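Local atomic coordinates of beta-N-acetylglucosaminidase-like protein Glycoside hydrolase family 20 (Flavobacterium johnsoniae, PDB entry 6YHH), a protein that probably hydrolyses terminal N-acetylglucosamine units from chitin oligosaccharides, as a glycoside hydrolase family 20 beta-N-acetylhexosaminidase of bacterial chitin degradation. Residues K30-G35 against K67-P72. Residues are numbered along the deposited sequence; the frame is centred on the assembly and turned at random. Where two conformers were deposited one is given.
Sequences KVNISG and KLNEFP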
loop_
_atom_site.group_PDB
_atom_site.type_symbol
_atom_site.label_atom_id
_atom_site.label_comp_id
_atom_site.label_asym_id
_atom_site.label_seq_id
_atom_site.Cartn_x
_atom_site.Cartn_y
_atom_site.Cartn_z
ATOM N N LYS A 30 -1.354 18.091 24.868
ATOM C CA LYS A 30 0.048 17.831 24.735
ATOM C C LYS A 30 0.491 16.622 25.545
ATOM O O LYS A 30 -0.219 16.196 26.485
ATOM C CB LYS A 30 0.868 19.102 25.202
ATOM C CG LYS A 30 0.672 20.339 24.358
ATOM C CD LYS A 30 1.542 21.523 24.816
ATOM C CE LYS A 30 0.806 22.380 25.872
ATOM N NZ LYS A 30 -0.594 22.955 25.670
ATOM N N VAL A 31 1.664 16.104 25.196
ATOM C CA VAL A 31 2.294 14.960 25.809
ATOM C C VAL A 31 3.669 15.289 26.354
ATOM O O VAL A 31 4.459 16.033 25.775
ATOM C CB VAL A 31 2.337 13.727 24.857
ATOM C CG1 VAL A 31 3.244 13.981 23.674
ATOM C CG2 VAL A 31 2.755 12.468 25.584
ATOM N N ASN A 32 3.973 14.661 27.483
ATOM C CA ASN A 32 5.249 14.800 28.182
ATOM C C ASN A 32 5.694 13.445 28.653
ATOM O O ASN A 32 4.819 12.651 29.063
ATOM C CB ASN A 32 5.047 15.690 29.419
ATOM C CG ASN A 32 6.362 16.083 30.051
ATOM O OD1 ASN A 32 7.233 16.663 29.390
ATOM N ND2 ASN A 32 6.534 15.712 31.358
ATOM N N ILE A 33 6.994 13.226 28.610
ATOM C CA ILE A 33 7.596 11.979 28.960
ATOM C C ILE A 33 8.637 12.224 30.061
ATOM O O ILE A 33 9.466 13.141 29.938
ATOM C CB ILE A 33 8.322 11.300 27.783
ATOM C CG1 ILE A 33 7.416 11.207 26.540
ATOM C CG2 ILE A 33 8.811 9.928 28.190
ATOM C CD1 ILE A 33 8.233 10.823 25.341
ATOM N N SER A 34 8.634 11.351 31.057
ATOM C CA SER A 34 9.537 11.470 32.200
ATOM C C SER A 34 10.109 10.145 32.624
ATOM O O SER A 34 9.724 9.058 32.146
ATOM C CB SER A 34 8.824 12.128 33.375
ATOM O OG SER A 34 7.815 11.283 33.887
ATOM N N GLY A 35 11.136 10.236 33.466
ATOM C CA GLY A 35 11.752 9.048 33.949
ATOM C C GLY A 35 12.982 8.668 33.187
ATOM O O GLY A 35 13.854 9.511 32.824
ATOM N N LYS A 67 12.688 14.486 23.272
ATOM C CA LYS A 67 13.373 14.562 24.605
ATOM C C LYS A 67 12.379 14.412 25.739
ATOM O O LYS A 67 11.178 14.599 25.600
ATOM C CB LYS A 67 14.036 15.944 24.747
ATOM C CG LYS A 67 15.143 16.323 23.727
ATOM C CD LYS A 67 15.585 17.804 23.864
ATOM N N LEU A 68 12.942 14.105 26.902
ATOM C CA LEU A 68 12.201 14.123 28.127
ATOM C C LEU A 68 11.834 15.530 28.541
ATOM O O LEU A 68 12.576 16.491 28.287
ATOM C CB LEU A 68 12.998 13.437 29.248
ATOM C CG LEU A 68 13.504 12.022 28.999
ATOM C CD1 LEU A 68 14.482 11.554 30.096
ATOM C CD2 LEU A 68 12.384 11.028 28.861
ATOM N N ASN A 69 10.746 15.597 29.238
ATOM C CA ASN A 69 10.258 16.785 29.890
ATOM C C ASN A 69 10.128 17.984 29.005
ATOM O O ASN A 69 10.390 19.127 29.352
ATOM C CB ASN A 69 11.077 17.058 31.152
ATOM C CG ASN A 69 10.742 16.038 32.253
ATOM O OD1 ASN A 69 9.560 15.936 32.785
ATOM N ND2 ASN A 69 11.677 15.265 32.524
ATOM N N GLU A 70 9.574 17.742 27.850
ATOM C CA GLU A 70 9.312 18.803 26.924
ATOM C C GLU A 70 8.219 19.713 27.368
ATOM O O GLU A 70 8.292 20.897 27.002
ATOM C CB GLU A 70 8.965 18.265 25.500
ATOM C CG GLU A 70 10.084 17.601 24.811
ATOM C CD GLU A 70 9.730 16.942 23.466
ATOM O OE1 GLU A 70 8.521 16.766 23.183
ATOM O OE2 GLU A 70 10.700 16.635 22.706
ATOM N N PHE A 71 7.221 19.212 28.105
ATOM C CA PHE A 71 6.039 19.980 28.576
ATOM C C PHE A 71 5.569 19.471 29.933
ATOM O O PHE A 71 4.696 18.606 30.044
ATOM C CB PHE A 71 4.850 19.891 27.605
ATOM C CG PHE A 71 5.044 20.663 26.376
ATOM C CD1 PHE A 71 4.850 22.074 26.380
ATOM C CD2 PHE A 71 5.511 20.037 25.226
ATOM C CE1 PHE A 71 5.092 22.817 25.225
ATOM C CE2 PHE A 71 5.756 20.786 24.038
ATOM C CZ PHE A 71 5.529 22.184 24.049
ATOM N N PRO A 72 6.161 19.992 31.020
ATOM C CA PRO A 72 5.915 19.280 32.266
ATOM C C PRO A 72 4.490 19.360 32.790
ATOM O O PRO A 72 4.108 18.523 33.625
ATOM C CB PRO A 72 6.992 19.902 33.204
ATOM C CG PRO A 72 8.155 20.031 32.235
ATOM C CD PRO A 72 7.462 20.713 31.065
HETATM O O HOH W 1 6.861 15.321 24.858
HETATM O O HOH W 2 8.658 14.986 26.954
HETATM O O HOH W 3 12.087 12.991 34.163
#
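N32 reaches from strand 31-35 into loop 67-72, so that a side-chain amide links the strand to the loop's backbone. With CG anti to the backbone N (chi1 -170°), its amide projects off the strand, and OD1 accepts the backbone N-H of F71 at 2.9 Å from N32 OD1 to F71 N. The bond is fairly straight, 161° at the hydrogen, but the donor stands above the carbonyl plane of the amide. ND2 also hydrogen-bonds OE1 of Q77 on strand 76-80, and makes a weak bond, 3.4 Å from N32 ND2, to N69 OD1, whose amide plane is turned 49° from that of N32. A single direct bond joins the two backbones: N69 N donates to I33 O at 2.9 Å.

Water links further backbone groups of the strand to the loop. One water accepts from both I33 N and E70 N and lies within hydrogen-bonding distance of K67 O; another bridges V31 O and E70 OE1, with more acceptors near it than it has protons; a third accepts from G35 N and N69 ND2, 2.8 Å from the latter atom. The remaining carboxylate oxygen, E70 OE2, turns back on its own loop, taking the N-H groups of K67 and T66.

Apolar contacts flank the polar ones: K30 lays CD over one face of the F71 ring, a CH-pi contact 3.8 Å from the ring centroid, while its NZ bonds N28 O; I33 CG2 meets L68 CD2 at 3.8 Å. Strand 31-35 pairs in parallel with strand 76-80 along its other edge, so the arrangement is that of an edge strand in the mixed sheet of the alpha/beta domain preceding the family 20 catalytic barrel, bordered by the loop of a beta-alpha-beta crossover through helix 40-56.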